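Local atomic coordinates of catechol 1,2 dioxygenase (Acinetobacter radioresistens, PDB entry 2XSU), a protein that probably catalyses the iron(III)-dependent intradiol cleavage of catechol by dioxygen to cis,cis-muconate, the first step of catechol breakdown in the beta-ketoadipate pathway. Residues E108-Y112 and V156-H160; E130-V134 and A161-G165. The protein carries 1 engineered substitution. All blocks are in the same frame, centred on the assembly; numbering follows the deposited sequence.

Contact 1 (E108-Y112 and V156-H160)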
ATOM      1  N   GLU A 108       5.777 -18.968  -3.681  1.00  9.74           N
ATOM      2  CA  GLU A 108       6.938 -18.836  -2.791  1.00 10.66           C
ATOM      3  C   GLU A 108       6.527 -18.514  -1.345  1.00 10.82           C
ATOM      4  O   GLU A 108       7.186 -18.973  -0.412  1.00 10.95           O
ATOM      5  CB  GLU A 108       7.828 -17.704  -3.316  1.00  9.89           C
ATOM      6  CG  GLU A 108       9.166 -17.526  -2.596  1.00  9.52           C
ATOM      7  CD  GLU A 108      10.001 -16.392  -3.203  1.00 12.02           C
ATOM      8  OE1 GLU A 108       9.985 -16.226  -4.446  1.00 11.56           O
ATOM      9  OE2 GLU A 108      10.692 -15.675  -2.439  1.00 12.74           O
ATOM     10  N   GLY A 109       5.467 -17.716  -1.160  1.00 10.68           N
ATOM     11  CA  GLY A 109       5.178 -17.125   0.143  1.00 10.55           C
ATOM     12  C   GLY A 109       6.155 -15.995   0.426  1.00 10.90           C
ATOM     13  O   GLY A 109       7.107 -15.774  -0.333  1.00 10.87           O
ATOM     14  N   PRO A 110       5.946 -15.300   1.547  1.00 11.70           N
ATOM     15  CA  PRO A 110       6.737 -14.130   1.855  1.00 12.24           C
ATOM     16  C   PRO A 110       7.884 -14.343   2.825  1.00 12.77           C
ATOM     17  O   PRO A 110       8.468 -13.334   3.292  1.00 13.28           O
ATOM     18  CB  PRO A 110       5.688 -13.196   2.490  1.00 12.70           C
ATOM     19  CG  PRO A 110       4.796 -14.106   3.240  1.00 11.61           C
ATOM     20  CD  PRO A 110       4.741 -15.390   2.381  1.00 11.17           C
ATOM     21  N   LEU A 111       8.238 -15.600   3.114  1.00 11.66           N
ATOM     22  CA  LEU A 111       9.128 -15.858   4.274  1.00 12.22           C
ATOM     23  C   LEU A 111      10.483 -16.508   3.930  1.00 11.38           C
ATOM     24  O   LEU A 111      11.188 -17.026   4.827  1.00 12.01           O
ATOM     25  CB  LEU A 111       8.385 -16.667   5.351  1.00 12.51           C
ATOM     26  CG  LEU A 111       7.060 -16.059   5.817  1.00 13.24           C
ATOM     27  CD1 LEU A 111       6.375 -16.994   6.843  1.00 18.30           C
ATOM     28  CD2 LEU A 111       7.240 -14.641   6.372  1.00 13.98           C
ATOM     29  N   TYR A 112      10.885 -16.474   2.662  1.00 10.47           N
ATOM     30  CA  TYR A 112      12.256 -16.880   2.327  1.00 10.90           C
ATOM     31  C   TYR A 112      13.295 -15.953   2.938  1.00 11.48           C
ATOM     32  O   TYR A 112      13.093 -14.731   2.989  1.00 12.04           O
ATOM     33  CB  TYR A 112      12.450 -16.961   0.809  1.00 11.23           C
ATOM     34  CG  TYR A 112      13.864 -17.320   0.386  1.00 12.43           C
ATOM     35  CD1 TYR A 112      14.328 -18.642   0.438  1.00 11.58           C
ATOM     36  CD2 TYR A 112      14.737 -16.331  -0.081  1.00 13.11           C
ATOM     37  CE1 TYR A 112      15.630 -18.966   0.039  1.00 13.24           C
ATOM     38  CE2 TYR A 112      16.028 -16.631  -0.499  1.00 14.30           C
ATOM     39  CZ  TYR A 112      16.480 -17.944  -0.448  1.00 12.12           C
ATOM     40  OH  TYR A 112      17.765 -18.245  -0.865  1.00 15.01           O
ATOM     41  N   VAL A 156      19.264 -27.471  -3.606  1.00 13.16           N
ATOM     42  CA  VAL A 156      17.920 -27.709  -3.045  1.00 12.69           C
ATOM     43  C   VAL A 156      17.795 -26.834  -1.810  1.00 12.48           C
ATOM     44  O   VAL A 156      18.442 -27.097  -0.780  1.00 12.74           O
ATOM     45  CB  VAL A 156      17.704 -29.198  -2.700  1.00 12.42           C
ATOM     46  CG1 VAL A 156      16.284 -29.408  -2.089  1.00 13.96           C
ATOM     47  CG2 VAL A 156      17.889 -30.056  -3.964  1.00 12.57           C
ATOM     48  N   GLU A 157      16.987 -25.767  -1.897  1.00 11.48           N
ATOM     49  CA  GLU A 157      16.814 -24.861  -0.778  1.00 10.62           C
ATOM     50  C   GLU A 157      15.487 -25.135  -0.135  1.00 11.03           C
ATOM     51  O   GLU A 157      14.475 -25.113  -0.829  1.00 11.47           O
ATOM     52  CB  GLU A 157      16.863 -23.402  -1.250  1.00 10.97           C
ATOM     53  CG  GLU A 157      18.174 -23.039  -1.923  1.00 12.62           C
ATOM     54  CD  GLU A 157      18.221 -21.569  -2.254  1.00 13.33           C
ATOM     55  OE1 GLU A 157      18.248 -20.749  -1.311  1.00 13.43           O
ATOM     56  OE2 GLU A 157      18.263 -21.245  -3.481  1.00 17.23           O
ATOM     57  N   VAL A 158      15.498 -25.421   1.173  1.00 10.22           N
ATOM     58  CA  VAL A 158      14.256 -25.759   1.910  1.00 10.63           C
ATOM     59  C   VAL A 158      14.071 -24.855   3.119  1.00 10.94           C
ATOM     60  O   VAL A 158      15.045 -24.471   3.802  1.00 10.87           O
ATOM     61  CB  VAL A 158      14.212 -27.268   2.318  1.00 10.84           C
ATOM     62  CG1 VAL A 158      13.907 -28.137   1.107  1.00 12.99           C
ATOM     63  CG2 VAL A 158      15.541 -27.692   2.904  1.00 13.59           C
ATOM     64  N   TRP A 159      12.822 -24.461   3.357  1.00  9.24           N
ATOM     65  CA  TRP A 159      12.472 -23.768   4.590  1.00  9.58           C
ATOM     66  C   TRP A 159      11.062 -24.138   5.017  1.00  8.93           C
ATOM     67  O   TRP A 159      10.193 -24.386   4.174  1.00  8.35           O
ATOM     68  CB  TRP A 159      12.696 -22.230   4.476  1.00  9.54           C
ATOM     69  CG  TRP A 159      11.779 -21.428   3.491  1.00  8.55           C
ATOM     70  CD1 TRP A 159      10.754 -20.593   3.839  1.00 10.64           C
ATOM     71  CD2 TRP A 159      11.884 -21.367   2.050  1.00  9.02           C
ATOM     72  NE1 TRP A 159      10.191 -20.034   2.695  1.00 10.02           N
ATOM     73  CE2 TRP A 159      10.867 -20.485   1.590  1.00  9.05           C
ATOM     74  CE3 TRP A 159      12.718 -21.991   1.107  1.00 10.44           C
ATOM     75  CZ2 TRP A 159      10.656 -20.220   0.213  1.00  8.68           C
ATOM     76  CZ3 TRP A 159      12.526 -21.735  -0.262  1.00 10.57           C
ATOM     77  CH2 TRP A 159      11.487 -20.839  -0.697  1.00 10.36           C
ATOM     78  N   HIS A 160      10.839 -24.181   6.323  1.00  9.35           N
ATOM     79  CA  HIS A 160       9.504 -24.542   6.850  1.00  8.71           C
ATOM     80  C   HIS A 160       9.326 -24.081   8.308  1.00  9.48           C
ATOM     81  O   HIS A 160      10.303 -23.635   8.956  1.00 10.56           O
ATOM     82  CB  HIS A 160       9.228 -26.053   6.670  1.00  9.01           C
ATOM     83  CG  HIS A 160      10.020 -26.965   7.563  1.00  9.42           C
ATOM     84  ND1 HIS A 160       9.745 -27.138   8.911  1.00 10.73           N
ATOM     85  CD2 HIS A 160      11.042 -27.810   7.273  1.00 10.47           C
ATOM     86  CE1 HIS A 160      10.588 -28.035   9.411  1.00 10.97           C
ATOM     87  NE2 HIS A 160      11.371 -28.468   8.436  1.00 12.20           N
TER
HETATM   88  O   HOH W   1       7.645 -18.311   2.340  1.00 10.73           O
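Tyr112 lies against the indole of Trp159 in a T-shaped (edge-to-face) pair, where the loop between helix 82-96 and strand 113-114 packs on strand 155-159 of the mixed beta sheet in this intradiol dioxygenase. The phenol edge is directed at one face of the indole, with the planes 68° apart and the Tyr112 ring centroid 5.0 Å from that of the Trp159 six-membered ring. Between the two rings the nearest approach is Tyr112 CD1 to Trp159 CZ3, 3.6 Å, offset toward the rim of the indole. The same residue also reaches the five-membered ring: Tyr112 CA sits over its face in a CH-pi contact, 4.1 Å from the centroid. With CG anti to the backbone N (chi1 178°), the phenol runs on past the indole toward the strand.

That reach sets up the polar contact. Tyr112 OH donates to Glu157 OE1 over 2.6 Å, and the oxygen accepts on its syn lone pair; it lies near the plane of the phenol, at its edge.

Around the pair, Trp159 stacks on the iron ligand His227, and Phe229, also on strand 221-231, meets both aromatic rings. Leu111 packs on Tyr167, another iron ligand, so the contact forms part of the second shell of the metal site. The carboxylate of Glu108 turns to a salt bridge with Arg309.

One water joins the two segments at the indole edge. Lying in the indole plane, it accepts from Trp159 NE1 at 3.1 Å and from Leu111 N at 2.9 Å, and donates its own hydrogen to Glu108 O, 2.9 Å away.

Contact 2 (E130-V134 and A161-G165)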
ATOM      1  N   GLU A 130      13.130 -28.517  20.013  1.00 15.93           N
ATOM      2  CA  GLU A 130      11.766 -29.046  20.126  1.00 15.71           C
ATOM      3  C   GLU A 130      11.722 -30.578  20.167  1.00 17.03           C
ATOM      4  O   GLU A 130      10.677 -31.165  19.930  1.00 16.55           O
ATOM      5  CB  GLU A 130      10.904 -28.549  18.950  1.00 15.33           C
ATOM      6  CG  GLU A 130      10.802 -27.034  18.853  1.00 15.33           C
ATOM      7  CD  GLU A 130       9.678 -26.578  17.915  1.00 16.59           C
ATOM      8  OE1 GLU A 130       9.603 -27.084  16.774  1.00 15.53           O
ATOM      9  OE2 GLU A 130       8.874 -25.709  18.325  1.00 18.53           O
ATOM     10  N   SER A 131      12.837 -31.231  20.477  1.00 17.94           N
ATOM     11  CA  SER A 131      12.927 -32.679  20.308  1.00 19.70           C
ATOM     12  C   SER A 131      11.978 -33.471  21.214  1.00 19.82           C
ATOM     13  O   SER A 131      11.661 -34.619  20.911  1.00 21.75           O
ATOM     14  CB  SER A 131      14.374 -33.162  20.460  1.00 20.22           C
ATOM     15  OG  SER A 131      14.829 -32.912  21.790  0.50 21.27           O
ATOM     16  N   ASP A 132      11.514 -32.849  22.298  1.00 19.61           N
ATOM     17  CA  ASP A 132      10.592 -33.526  23.221  1.00 19.81           C
ATOM     18  C   ASP A 132       9.140 -33.140  22.960  1.00 18.85           C
ATOM     19  O   ASP A 132       8.239 -33.516  23.733  1.00 18.41           O
ATOM     20  CB  ASP A 132      10.953 -33.249  24.689  1.00 21.43           C
ATOM     21  CG  ASP A 132      12.282 -33.872  25.112  1.00 24.95           C
ATOM     22  OD1 ASP A 132      12.730 -34.900  24.531  1.00 28.57           O
ATOM     23  OD2 ASP A 132      12.889 -33.310  26.061  1.00 32.05           O
ATOM     24  N   LYS A 133       8.876 -32.415  21.859  1.00 17.06           N
ATOM     25  CA  LYS A 133       7.506 -31.939  21.618  1.00 17.28           C
ATOM     26  C   LYS A 133       7.013 -31.975  20.180  1.00 16.50           C
ATOM     27  O   LYS A 133       5.905 -31.503  19.884  1.00 17.57           O
ATOM     28  CB  LYS A 133       7.286 -30.545  22.192  1.00 18.89           C
ATOM     29  CG  LYS A 133       8.122 -29.448  21.562  1.00 20.35           C
ATOM     30  CD  LYS A 133       7.884 -28.157  22.357  1.00 26.07           C
ATOM     31  CE  LYS A 133       8.457 -26.943  21.652  1.00 28.11           C
ATOM     32  NZ  LYS A 133       8.206 -25.666  22.431  1.00 29.80           N
ATOM     33  N   VAL A 134       7.813 -32.540  19.298  1.00 15.35           N
ATOM     34  CA  VAL A 134       7.421 -32.640  17.893  1.00 14.76           C
ATOM     35  C   VAL A 134       8.044 -33.893  17.292  1.00 15.05           C
ATOM     36  O   VAL A 134       9.140 -34.324  17.720  1.00 15.81           O
ATOM     37  CB  VAL A 134       7.818 -31.356  17.072  1.00 13.78           C
ATOM     38  CG1 VAL A 134       9.308 -31.299  16.837  1.00 15.23           C
ATOM     39  CG2 VAL A 134       7.064 -31.330  15.759  1.00 13.83           C
ATOM     40  N   ALA A 161       8.087 -24.191   8.783  1.00  9.24           N
ATOM     41  CA  ALA A 161       7.683 -23.795  10.139  1.00  9.32           C
ATOM     42  C   ALA A 161       8.047 -24.807  11.224  1.00  9.77           C
ATOM     43  O   ALA A 161       8.177 -26.044  10.975  1.00 10.35           O
ATOM     44  CB  ALA A 161       6.180 -23.510  10.185  1.00 10.40           C
ATOM     45  N   ASN A 162       8.194 -24.275  12.431  1.00 10.56           N
ATOM     46  CA  ASN A 162       8.400 -25.129  13.622  1.00 11.75           C
ATOM     47  C   ASN A 162       7.094 -25.740  14.154  1.00 12.60           C
ATOM     48  O   ASN A 162       6.043 -25.664  13.486  1.00 11.95           O
ATOM     49  CB  ASN A 162       9.206 -24.384  14.717  1.00 12.83           C
ATOM     50  CG  ASN A 162       8.373 -23.370  15.496  1.00 13.03           C
ATOM     51  OD1 ASN A 162       7.180 -23.135  15.236  1.00 13.76           O
ATOM     52  ND2 ASN A 162       9.023 -22.766  16.497  1.00 14.92           N
ATOM     53  N   SER A 163       7.156 -26.339  15.349  1.00 13.11           N
ATOM     54  CA  SER A 163       5.997 -27.072  15.904  1.00 13.37           C
ATOM     55  C   SER A 163       4.819 -26.180  16.289  1.00 14.35           C
ATOM     56  O   SER A 163       3.717 -26.698  16.526  1.00 14.69           O
ATOM     57  CB  SER A 163       6.402 -27.922  17.110  1.00 14.12           C
ATOM     58  OG  SER A 163       6.488 -27.140  18.279  1.00 14.89           O
ATOM     59  N   LEU A 164       5.077 -24.869  16.326  1.00 15.68           N
ATOM     60  CA  LEU A 164       4.065 -23.856  16.647  1.00 16.39           C
ATOM     61  C   LEU A 164       3.566 -23.116  15.402  1.00 17.05           C
ATOM     62  O   LEU A 164       2.713 -22.205  15.496  1.00 17.50           O
ATOM     63  CB  LEU A 164       4.608 -22.865  17.703  1.00 17.02           C
ATOM     64  CG  LEU A 164       5.275 -23.453  18.958  1.00 19.11           C
ATOM     65  CD1 LEU A 164       5.696 -22.350  19.943  1.00 22.14           C
ATOM     66  CD2 LEU A 164       4.391 -24.440  19.640  1.00 23.85           C
ATOM     67  N   GLY A 165       4.091 -23.496  14.229  1.00 15.53           N
ATOM     68  CA  GLY A 165       3.742 -22.827  12.975  1.00 15.30           C
ATOM     69  C   GLY A 165       4.509 -21.533  12.722  1.00 14.36           C
ATOM     70  O   GLY A 165       4.065 -20.720  11.903  1.00 16.01           O
TER
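A single carboxylate, that of Glu130, takes both the backbone N-H and the hydroxyl of Ser163, so one side chain carries every hydrogen bond between these two surface loops. Ser163 N donates to Glu130 OE1 at 2.9 Å on the syn lone pair, the N-H...O angle being 153°; a second, weak bond runs from the same nitrogen to OE2. Ser163 OG donates to Glu130 OE2 at 2.8 Å from well above the carboxylate plane, 61° out of it. The serine torsion (chi1 81°) sets OG between its own N and carbonyl carbon, on the side where the carboxylate waits.

Beside this grip, Val134 lays CB and CG2 against Ser163 CB, each 3.7 Å away, and Glu130 OE1 comes within 3.4 Å of Asn162 CB. Asn162 OD1 accepts from Leu164 N at 2.9 Å, an Asx turn built into the type I beta turn from Asn162 to Gly165, and it also receives Asn166 N.

Both partners are loops that connect strands of the mixed sheet: residues 130-134 lead from strand 122-124 into strand 136-145, and residues 161-165 leave strand 155-159 on the way to strand 180-184.

In the fold
Coming from the N-terminal helices, the chain leaves helix 82-96 and reaches residues 108-112, the first half of contact 1. It then forms strands 118-120 and 122-124, turns through residues 130-134, and runs along strand 136-145 to strand 155-159. Residues 156-160 close contact 1 across 43 intervening residues; residues 161-165 follow directly and close contact 2 across 26. The segments alternate along the chain, so the two closures cross. Contact 1 is buried and ties the loop after helix 82-96 to a strand of the mixed sheet near the iron, whereas contact 2, centred 18 Å away, joins the loop that follows that strand to the one before strand 136-145, at the surface.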